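Local coordinates for protein 1-pyrroline-5-carboxylate dehydrogenase (Thermus thermophilus, PDB 1UZB) that probably oxidises 1-pyrroline-5-carboxylate, through its open-chain semialdehyde, to glutamate with a nicotinamide adenine dinucleotide as electron acceptor, at residues N293-D298 against S326-T331; L349-A354 against G396-P401; E382-L387 against V403-P408. All blocks are in the same frame, centred on the assembly; numbering follows the deposited sequence.

How the contacts relate
Along the chain contact 1 closes before the other two open, whereas contacts 2 and 3 interleave: 349-354, 382-387, 396-401, 403-408. Contacts 1 and 3 lie in one seven-stranded sheet, their centres about 14 Å apart. Strand 422-428 stands between them, pairing with 325-331 and 402-405, so contact 1 is interior to the sheet and contact 3 forms its border at the outermost strand 384-387. Contact 2 joins two loops, its centre about 21 Å from that of contact 3 and about 24 Å from that of contact 1. It touches contact 3 at Pro401 O and Leu387 CG (3.8 Å), and thereby ties the connection between the two antiparallel strands, which includes 396-401, to the loop after helix 332-346.

Contact 1. Residues N293-D298 against S326-T331; sequences NAIIVD and SRLILT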
loop_
_atom_site.group_PDB
_atom_site.type_symbol
_atom_site.label_atom_id
_atom_site.label_comp_id
_atom_site.label_asym_id
_atom_site.label_seq_id
_atom_site.Cartn_x
_atom_site.Cartn_y
_atom_site.Cartn_z
ATOM N N ASN A 293 28.721 -29.275 0.094
ATOM C CA ASN A 293 27.745 -29.018 1.138
ATOM C C ASN A 293 27.752 -29.926 2.345
ATOM O O ASN A 293 27.805 -31.155 2.231
ATOM C CB ASN A 293 26.357 -29.000 0.512
ATOM C CG ASN A 293 26.356 -28.366 -0.860
ATOM O OD1 ASN A 293 26.779 -27.222 -1.039
ATOM N ND2 ASN A 293 25.885 -29.114 -1.842
ATOM N N ALA A 294 27.651 -29.296 3.509
ATOM C CA ALA A 294 27.654 -30.022 4.761
ATOM C C ALA A 294 26.387 -29.872 5.581
ATOM O O ALA A 294 25.675 -28.867 5.498
ATOM C CB ALA A 294 28.840 -29.577 5.610
ATOM N N ILE A 295 26.113 -30.908 6.363
ATOM C CA ILE A 295 25.009 -30.893 7.303
ATOM C C ILE A 295 25.701 -31.094 8.646
ATOM O O ILE A 295 26.497 -32.031 8.819
ATOM C CB ILE A 295 24.010 -32.049 7.107
ATOM C CG1 ILE A 295 23.173 -31.805 5.844
ATOM C CG2 ILE A 295 23.108 -32.161 8.340
ATOM C CD1 ILE A 295 22.224 -32.929 5.506
ATOM N N ILE A 296 25.424 -30.192 9.576
ATOM C CA ILE A 296 25.971 -30.256 10.922
ATOM C C ILE A 296 24.897 -30.827 11.829
ATOM O O ILE A 296 23.731 -30.457 11.713
ATOM C CB ILE A 296 26.298 -28.850 11.480
ATOM C CG1 ILE A 296 27.429 -28.198 10.682
ATOM C CG2 ILE A 296 26.661 -28.950 12.965
ATOM C CD1 ILE A 296 27.664 -26.739 11.042
ATOM N N VAL A 297 25.279 -31.731 12.722
ATOM C CA VAL A 297 24.327 -32.274 13.682
ATOM C C VAL A 297 24.974 -32.179 15.058
ATOM O O VAL A 297 26.108 -32.620 15.237
ATOM C CB VAL A 297 23.974 -33.754 13.419
ATOM C CG1 VAL A 297 22.884 -34.195 14.393
ATOM C CG2 VAL A 297 23.505 -33.943 11.989
ATOM N N ASP A 298 24.284 -31.572 16.023
ATOM C CA ASP A 298 24.845 -31.501 17.367
ATOM C C ASP A 298 24.109 -32.461 18.298
ATOM O O ASP A 298 23.166 -33.134 17.884
ATOM C CB ASP A 298 24.871 -30.062 17.928
ATOM C CG ASP A 298 23.496 -29.476 18.184
ATOM O OD1 ASP A 298 22.568 -30.220 18.555
ATOM O OD2 ASP A 298 23.365 -28.241 18.041
ATOM N N SER A 326 27.502 -33.752 0.984
ATOM C CA SER A 326 28.672 -34.596 0.766
ATOM C C SER A 326 29.541 -34.604 2.021
ATOM O O SER A 326 30.525 -35.342 2.104
ATOM C CB SER A 326 29.483 -34.112 -0.442
ATOM O OG SER A 326 29.878 -32.761 -0.308
ATOM N N ARG A 327 29.180 -33.771 2.994
ATOM C CA ARG A 327 29.900 -33.710 4.257
ATOM C C ARG A 327 28.896 -33.790 5.399
ATOM O O ARG A 327 27.842 -33.149 5.354
ATOM C CB ARG A 327 30.701 -32.407 4.386
ATOM C CG ARG A 327 31.810 -32.229 3.359
ATOM C CD ARG A 327 32.626 -30.977 3.664
ATOM N NE ARG A 327 31.808 -29.770 3.578
ATOM C CZ ARG A 327 32.062 -28.642 4.233
ATOM N NH1 ARG A 327 31.253 -27.600 4.084
ATOM N NH2 ARG A 327 33.111 -28.555 5.045
ATOM N N LEU A 328 29.213 -34.600 6.404
ATOM C CA LEU A 328 28.375 -34.739 7.591
ATOM C C LEU A 328 29.296 -34.380 8.749
ATOM O O LEU A 328 30.241 -35.109 9.045
ATOM C CB LEU A 328 27.859 -36.174 7.742
ATOM C CG LEU A 328 27.037 -36.422 9.011
ATOM C CD1 LEU A 328 25.820 -35.501 9.042
ATOM C CD2 LEU A 328 26.606 -37.873 9.056
ATOM N N ILE A 329 29.039 -33.233 9.372
ATOM C CA ILE A 329 29.857 -32.744 10.478
ATOM C C ILE A 329 29.130 -33.018 11.782
ATOM O O ILE A 329 28.078 -32.442 12.054
ATOM C CB ILE A 329 30.121 -31.231 10.320
ATOM C CG1 ILE A 329 30.805 -30.966 8.975
ATOM C CG2 ILE A 329 30.996 -30.725 11.457
ATOM C CD1 ILE A 329 30.874 -29.499 8.603
ATOM N N LEU A 330 29.696 -33.908 12.589
ATOM C CA LEU A 330 29.081 -34.292 13.850
ATOM C C LEU A 330 29.881 -33.861 15.067
ATOM O O LEU A 330 31.083 -34.114 15.141
ATOM C CB LEU A 330 28.909 -35.814 13.892
ATOM C CG LEU A 330 28.175 -36.434 12.697
ATOM C CD1 LEU A 330 28.205 -37.958 12.772
ATOM C CD2 LEU A 330 26.742 -35.927 12.674
ATOM N N THR A 331 29.217 -33.210 16.020
ATOM C CA THR A 331 29.890 -32.800 17.244
ATOM C C THR A 331 30.137 -34.094 18.014
ATOM O O THR A 331 29.495 -35.111 17.752
ATOM C CB THR A 331 29.022 -31.831 18.079
ATOM O OG1 THR A 331 27.814 -32.486 18.482
ATOM C CG2 THR A 331 28.678 -30.595 17.262
HETATM O O HOH W 1 28.137 -31.233 -1.948
#
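Asn293 O takes two backbone donors from the neighbouring strand, Ser326 N at 2.9 Å and Arg327 N at 3.1 Å. Further along, bonds alternate in the parallel pattern: Ile295 N gives to Arg327 O, Ile329 N to Ile295 O, Val297 N to Ile329 O, and Thr331 N to Val297 O. A water bridges the start, accepting from Asn293 N and bonded to Ser326 OG.

Apolar contacts divide between the faces. On the face carrying Ala294 and Ile296, Ile329 CD1 reaches Ala294 CB at 3.6 Å; on the face carrying Ile295 and Val297, Leu330 CD2 meets Val297 CB at 3.6 Å as the two side chains run side by side. Helix 303-315, which connects the strands, packs against Ile295, Val297 and Leu328.

The flat guanidinium of Arg327 receives Ala294 CB over one face, 3.5 Å from NH1 and nearer the rim than the centre. A bend at chi3 (-63°) folds the group back over this methyl, while NH1 and NH2 bond to Ala438 O and Val437 O. The buried charge is thus held by carbonyl oxygens at the end of helix 431-439, consistent with polar fastening of that helix to an otherwise apolar face of this beta-alpha-beta unit.

Contact 2. Residues L349-A354 against G396-P401; sequences LSVGPA and GYFIAP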
loop_
_atom_site.group_PDB
_atom_site.type_symbol
_atom_site.label_atom_id
_atom_site.label_comp_id
_atom_site.label_asym_id
_atom_site.label_seq_id
_atom_site.Cartn_x
_atom_site.Cartn_y
_atom_site.Cartn_z
ATOM N N LEU A 349 19.347 -49.010 1.421
ATOM C CA LEU A 349 18.992 -48.378 0.155
ATOM C C LEU A 349 19.133 -49.331 -1.029
ATOM O O LEU A 349 20.143 -50.021 -1.166
ATOM C CB LEU A 349 19.868 -47.141 -0.074
ATOM C CG LEU A 349 19.737 -45.993 0.931
ATOM C CD1 LEU A 349 20.785 -44.933 0.622
ATOM C CD2 LEU A 349 18.334 -45.402 0.869
ATOM N N SER A 350 18.112 -49.368 -1.880
ATOM C CA SER A 350 18.145 -50.224 -3.059
ATOM C C SER A 350 18.829 -49.492 -4.209
ATOM O O SER A 350 18.740 -48.267 -4.320
ATOM C CB SER A 350 16.725 -50.627 -3.468
ATOM O OG SER A 350 15.942 -49.497 -3.810
ATOM N N VAL A 351 19.520 -50.249 -5.055
ATOM C CA VAL A 351 20.226 -49.687 -6.199
ATOM C C VAL A 351 19.920 -50.541 -7.421
ATOM O O VAL A 351 20.051 -51.765 -7.377
ATOM C CB VAL A 351 21.754 -49.696 -5.974
ATOM C CG1 VAL A 351 22.449 -48.943 -7.095
ATOM C CG2 VAL A 351 22.090 -49.086 -4.618
ATOM N N GLY A 352 19.514 -49.906 -8.512
ATOM C CA GLY A 352 19.211 -50.668 -9.708
ATOM C C GLY A 352 18.695 -49.803 -10.833
ATOM O O GLY A 352 18.730 -48.580 -10.734
ATOM N N PRO A 353 18.218 -50.409 -11.930
ATOM C CA PRO A 353 17.697 -49.649 -13.069
ATOM C C PRO A 353 16.670 -48.624 -12.598
ATOM O O PRO A 353 15.758 -48.950 -11.834
ATOM C CB PRO A 353 17.071 -50.727 -13.942
ATOM C CG PRO A 353 17.941 -51.926 -13.666
ATOM C CD PRO A 353 18.132 -51.862 -12.174
ATOM N N ALA A 354 16.821 -47.389 -13.067
ATOM C CA ALA A 354 15.925 -46.302 -12.684
ATOM C C ALA A 354 14.441 -46.598 -12.927
ATOM O O ALA A 354 13.586 -46.180 -12.144
ATOM C CB ALA A 354 16.336 -45.021 -13.412
ATOM N N GLY A 396 24.798 -51.273 -16.149
ATOM C CA GLY A 396 24.562 -49.904 -15.720
ATOM C C GLY A 396 25.681 -49.364 -14.846
ATOM O O GLY A 396 26.463 -50.126 -14.282
ATOM N N TYR A 397 25.752 -48.042 -14.724
ATOM C CA TYR A 397 26.795 -47.401 -13.925
ATOM C C TYR A 397 26.360 -47.308 -12.467
ATOM O O TYR A 397 26.220 -46.218 -11.912
ATOM C CB TYR A 397 27.085 -46.008 -14.488
ATOM C CG TYR A 397 27.317 -46.012 -15.984
ATOM C CD1 TYR A 397 26.544 -45.219 -16.830
ATOM C CD2 TYR A 397 28.301 -46.821 -16.554
ATOM C CE1 TYR A 397 26.740 -45.231 -18.211
ATOM C CE2 TYR A 397 28.507 -46.839 -17.935
ATOM C CZ TYR A 397 27.724 -46.041 -18.756
ATOM O OH TYR A 397 27.923 -46.047 -20.120
ATOM N N PHE A 398 26.178 -48.467 -11.845
ATOM C CA PHE A 398 25.724 -48.538 -10.466
ATOM C C PHE A 398 26.838 -48.505 -9.426
ATOM O O PHE A 398 27.741 -49.343 -9.435
ATOM C CB PHE A 398 24.885 -49.803 -10.273
ATOM C CG PHE A 398 23.734 -49.918 -11.233
ATOM C CD1 PHE A 398 22.717 -48.969 -11.240
ATOM C CD2 PHE A 398 23.668 -50.978 -12.135
ATOM C CE1 PHE A 398 21.649 -49.071 -12.131
ATOM C CE2 PHE A 398 22.605 -51.087 -13.030
ATOM C CZ PHE A 398 21.595 -50.132 -13.027
ATOM N N ILE A 399 26.758 -47.527 -8.530
ATOM C CA ILE A 399 27.724 -47.370 -7.451
ATOM C C ILE A 399 26.958 -47.426 -6.133
ATOM O O ILE A 399 25.910 -46.797 -5.983
ATOM C CB ILE A 399 28.470 -46.022 -7.552
ATOM C CG1 ILE A 399 29.225 -45.951 -8.880
ATOM C CG2 ILE A 399 29.442 -45.876 -6.391
ATOM C CD1 ILE A 399 29.959 -44.648 -9.110
ATOM N N ALA A 400 27.480 -48.189 -5.181
ATOM C CA ALA A 400 26.831 -48.337 -3.887
ATOM C C ALA A 400 26.992 -47.112 -2.992
ATOM O O ALA A 400 28.009 -46.422 -3.049
ATOM C CB ALA A 400 27.389 -49.564 -3.173
ATOM N N PRO A 401 25.973 -46.815 -2.165
ATOM C CA PRO A 401 26.036 -45.670 -1.253
ATOM C C PRO A 401 27.321 -45.855 -0.455
ATOM O O PRO A 401 27.558 -46.916 0.127
ATOM C CB PRO A 401 24.783 -45.844 -0.401
ATOM C CG PRO A 401 23.814 -46.414 -1.381
ATOM C CD PRO A 401 24.646 -47.455 -2.110
#
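The Phe398 ring meets the backbone of Gly352 and Pro353 obliquely. Gly352 O comes to 3.3 Å from Phe398 CE1, and Pro353 N to 3.6 Å from Phe398 CZ. The CA of Gly352 makes an off-centre CH-pi contact, 4.3 Å from the ring centroid and 29° from the normal. Gly396 C of the ring's own segment lies over the opposite face, displaced toward the rim. With CG beside the backbone N and anti to the carbonyl carbon (chi1 -55°), the ring extends to segment 349-354, where the side chains of Pro353 and Phe398 cross at about a right angle.

These are two irregular loops running nearly antiparallel, 168° apart by their end-to-end directions. In the aldehyde dehydrogenase fold of this chain, the first follows helix 332-346 and the second leads into strand 402-405. Each also pairs through its backbone with other loop residues, Gly352 with Leu360 and Phe398 with Leu392.

Toward the other end the contact becomes aliphatic. Val351 divides its branches: CG1 slides past Phe398 CB at 4.1 Å, whereas CG2 meets Pro401 CD at 3.9 Å, the two side chains reaching toward each other. Leu349 lies obliquely across Pro401, its CD1 at 3.9 Å from Pro401 CG. Tyr315 of helix 303-315 touches both Leu349 and Pro401.

Contact 3. Residues E382-L387 against V403-P408; sequences EGQLVL and VFTEVP
Leu385 and Phe404 meet because CG of Leu385 is anti to its backbone N (chi1 -179°), while CG of Phe404 is anti to its carbonyl carbon and stands beside its own N (chi1 -74°). These settings bring Leu385 CD1 over one face of the phenyl ring, 4.0 Å from the centroid and 18° from the normal, a CH-pi contact displaced toward the rim. On the face bearing Gln384 and Thr405, the extended Gln384 chain runs alongside Thr405, bringing NE2 to 3.3 Å from Thr405 CG2. The hydroxyl of that threonine is engaged by Tyr335 of helix 332-346.

The backbone fixes the register. Gln384 N and Thr405 O bond at 3.0 Å, and Thr405 N and Gln384 O at 2.8 Å, which closes the reciprocal pair of an antiparallel hydrogen-bonded site. Leu385 and Phe404 follow as a non-hydrogen-bonded pair. Beyond them Val403 O receives a nearly straight bond from Val386 N (2.9 Å) and a weak one from Leu387 N at 3.4 Å, while Val403 N gives to Leu387 O.

Val403 consequently packs against two consecutive residues: its CG1 lies 3.6 Å from Val386 CG2, and its CB is near Leu387 CB. At the far end Pro408 CD sits against Glu382 O, while the Glu382 carboxylate bonds to Arg412 N and Ile413 N. Two residues, Val386 and Leu387, set opposite the single Val403 with a one-residue shift in register define a classic beta bulge, here in the antiparallel pair that borders the mixed sheet of this aldehyde dehydrogenase.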
loop_
_atom_site.group_PDB
_atom_site.type_symbol
_atom_site.label_atom_id
_atom_site.label_comp_id
_atom_site.label_asym_id
_atom_site.label_seq_id
_atom_site.Cartn_x
_atom_site.Cartn_y
_atom_site.Cartn_z
ATOM N N GLU A 382 42.613 -41.382 2.852
ATOM C CA GLU A 382 42.411 -40.139 3.592
ATOM C C GLU A 382 41.545 -40.361 4.829
ATOM O O GLU A 382 41.826 -39.824 5.900
ATOM C CB GLU A 382 41.765 -39.079 2.694
ATOM C CG GLU A 382 42.604 -38.685 1.491
ATOM C CD GLU A 382 42.048 -37.480 0.762
ATOM O OE1 GLU A 382 40.822 -37.446 0.513
ATOM O OE2 GLU A 382 42.835 -36.566 0.435
ATOM N N GLY A 383 40.488 -41.154 4.678
ATOM C CA GLY A 383 39.608 -41.432 5.796
ATOM C C GLY A 383 39.386 -42.922 5.966
ATOM O O GLY A 383 40.130 -43.726 5.405
ATOM N N GLN A 384 38.367 -43.295 6.733
ATOM C CA GLN A 384 38.063 -44.704 6.965
ATOM C C GLN A 384 36.774 -45.111 6.257
ATOM O O GLN A 384 35.697 -44.607 6.577
ATOM C CB GLN A 384 37.916 -44.982 8.464
ATOM C CG GLN A 384 37.650 -46.449 8.787
ATOM C CD GLN A 384 37.133 -46.668 10.195
ATOM O OE1 GLN A 384 36.981 -47.805 10.643
ATOM N NE2 GLN A 384 36.846 -45.579 10.898
ATOM N N LEU A 385 36.884 -46.022 5.296
ATOM C CA LEU A 385 35.714 -46.497 4.569
ATOM C C LEU A 385 34.893 -47.377 5.503
ATOM O O LEU A 385 35.401 -48.364 6.036
ATOM C CB LEU A 385 36.146 -47.309 3.343
ATOM C CG LEU A 385 35.022 -47.866 2.466
ATOM C CD1 LEU A 385 34.249 -46.717 1.831
ATOM C CD2 LEU A 385 35.615 -48.770 1.393
ATOM N N VAL A 386 33.626 -47.024 5.708
ATOM C CA VAL A 386 32.768 -47.810 6.590
ATOM C C VAL A 386 31.502 -48.335 5.916
ATOM O O VAL A 386 30.718 -49.049 6.540
ATOM C CB VAL A 386 32.370 -47.014 7.856
ATOM C CG1 VAL A 386 33.596 -46.795 8.739
ATOM C CG2 VAL A 386 31.748 -45.684 7.468
ATOM N N LEU A 387 31.298 -47.979 4.651
ATOM C CA LEU A 387 30.138 -48.457 3.901
ATOM C C LEU A 387 30.330 -48.277 2.401
ATOM O O LEU A 387 30.821 -47.243 1.949
ATOM C CB LEU A 387 28.856 -47.730 4.332
ATOM C CG LEU A 387 27.588 -48.275 3.659
ATOM C CD1 LEU A 387 27.320 -49.692 4.146
ATOM C CD2 LEU A 387 26.401 -47.381 3.968
ATOM N N VAL A 403 30.272 -44.347 2.431
ATOM C CA VAL A 403 30.521 -43.509 3.594
ATOM C C VAL A 403 31.949 -43.648 4.103
ATOM O O VAL A 403 32.453 -44.762 4.288
ATOM C CB VAL A 403 29.582 -43.858 4.775
ATOM C CG1 VAL A 403 29.873 -42.943 5.962
ATOM C CG2 VAL A 403 28.131 -43.721 4.352
ATOM N N PHE A 404 32.604 -42.509 4.299
ATOM C CA PHE A 404 33.949 -42.471 4.863
ATOM C C PHE A 404 33.793 -41.715 6.172
ATOM O O PHE A 404 33.032 -40.745 6.240
ATOM C CB PHE A 404 34.928 -41.684 3.987
ATOM C CG PHE A 404 35.355 -42.397 2.734
ATOM C CD1 PHE A 404 34.712 -42.160 1.526
ATOM C CD2 PHE A 404 36.426 -43.288 2.761
ATOM C CE1 PHE A 404 35.126 -42.795 0.356
ATOM C CE2 PHE A 404 36.849 -43.931 1.596
ATOM C CZ PHE A 404 36.200 -43.683 0.392
ATOM N N THR A 405 34.488 -42.147 7.218
ATOM C CA THR A 405 34.400 -41.428 8.479
ATOM C C THR A 405 35.786 -41.036 8.988
ATOM O O THR A 405 36.803 -41.434 8.410
ATOM C CB THR A 405 33.624 -42.234 9.546
ATOM O OG1 THR A 405 33.309 -41.370 10.642
ATOM C CG2 THR A 405 34.434 -43.422 10.040
ATOM N N GLU A 406 35.817 -40.249 10.061
ATOM C CA GLU A 406 37.066 -39.740 10.634
ATOM C C GLU A 406 37.864 -39.056 9.520
ATOM O O GLU A 406 39.092 -39.136 9.464
ATOM C CB GLU A 406 37.892 -40.873 11.261
ATOM C CG GLU A 406 37.250 -41.565 12.475
ATOM C CD GLU A 406 37.151 -40.686 13.719
ATOM O OE1 GLU A 406 37.823 -39.636 13.785
ATOM O OE2 GLU A 406 36.405 -41.061 14.651
ATOM N N VAL A 407 37.150 -38.368 8.637
ATOM C CA VAL A 407 37.780 -37.681 7.520
ATOM C C VAL A 407 38.374 -36.335 7.925
ATOM O O VAL A 407 37.707 -35.519 8.563
ATOM C CB VAL A 407 36.768 -37.437 6.379
ATOM C CG1 VAL A 407 37.463 -36.766 5.207
ATOM C CG2 VAL A 407 36.138 -38.750 5.948
ATOM N N PRO A 408 39.649 -36.092 7.577
ATOM C CA PRO A 408 40.271 -34.810 7.927
ATOM C C PRO A 408 39.570 -33.702 7.144
ATOM O O PRO A 408 39.293 -33.859 5.955
ATOM C CB PRO A 408 41.719 -34.995 7.481
ATOM C CG PRO A 408 41.937 -36.464 7.657
ATOM C CD PRO A 408 40.658 -37.049 7.095
#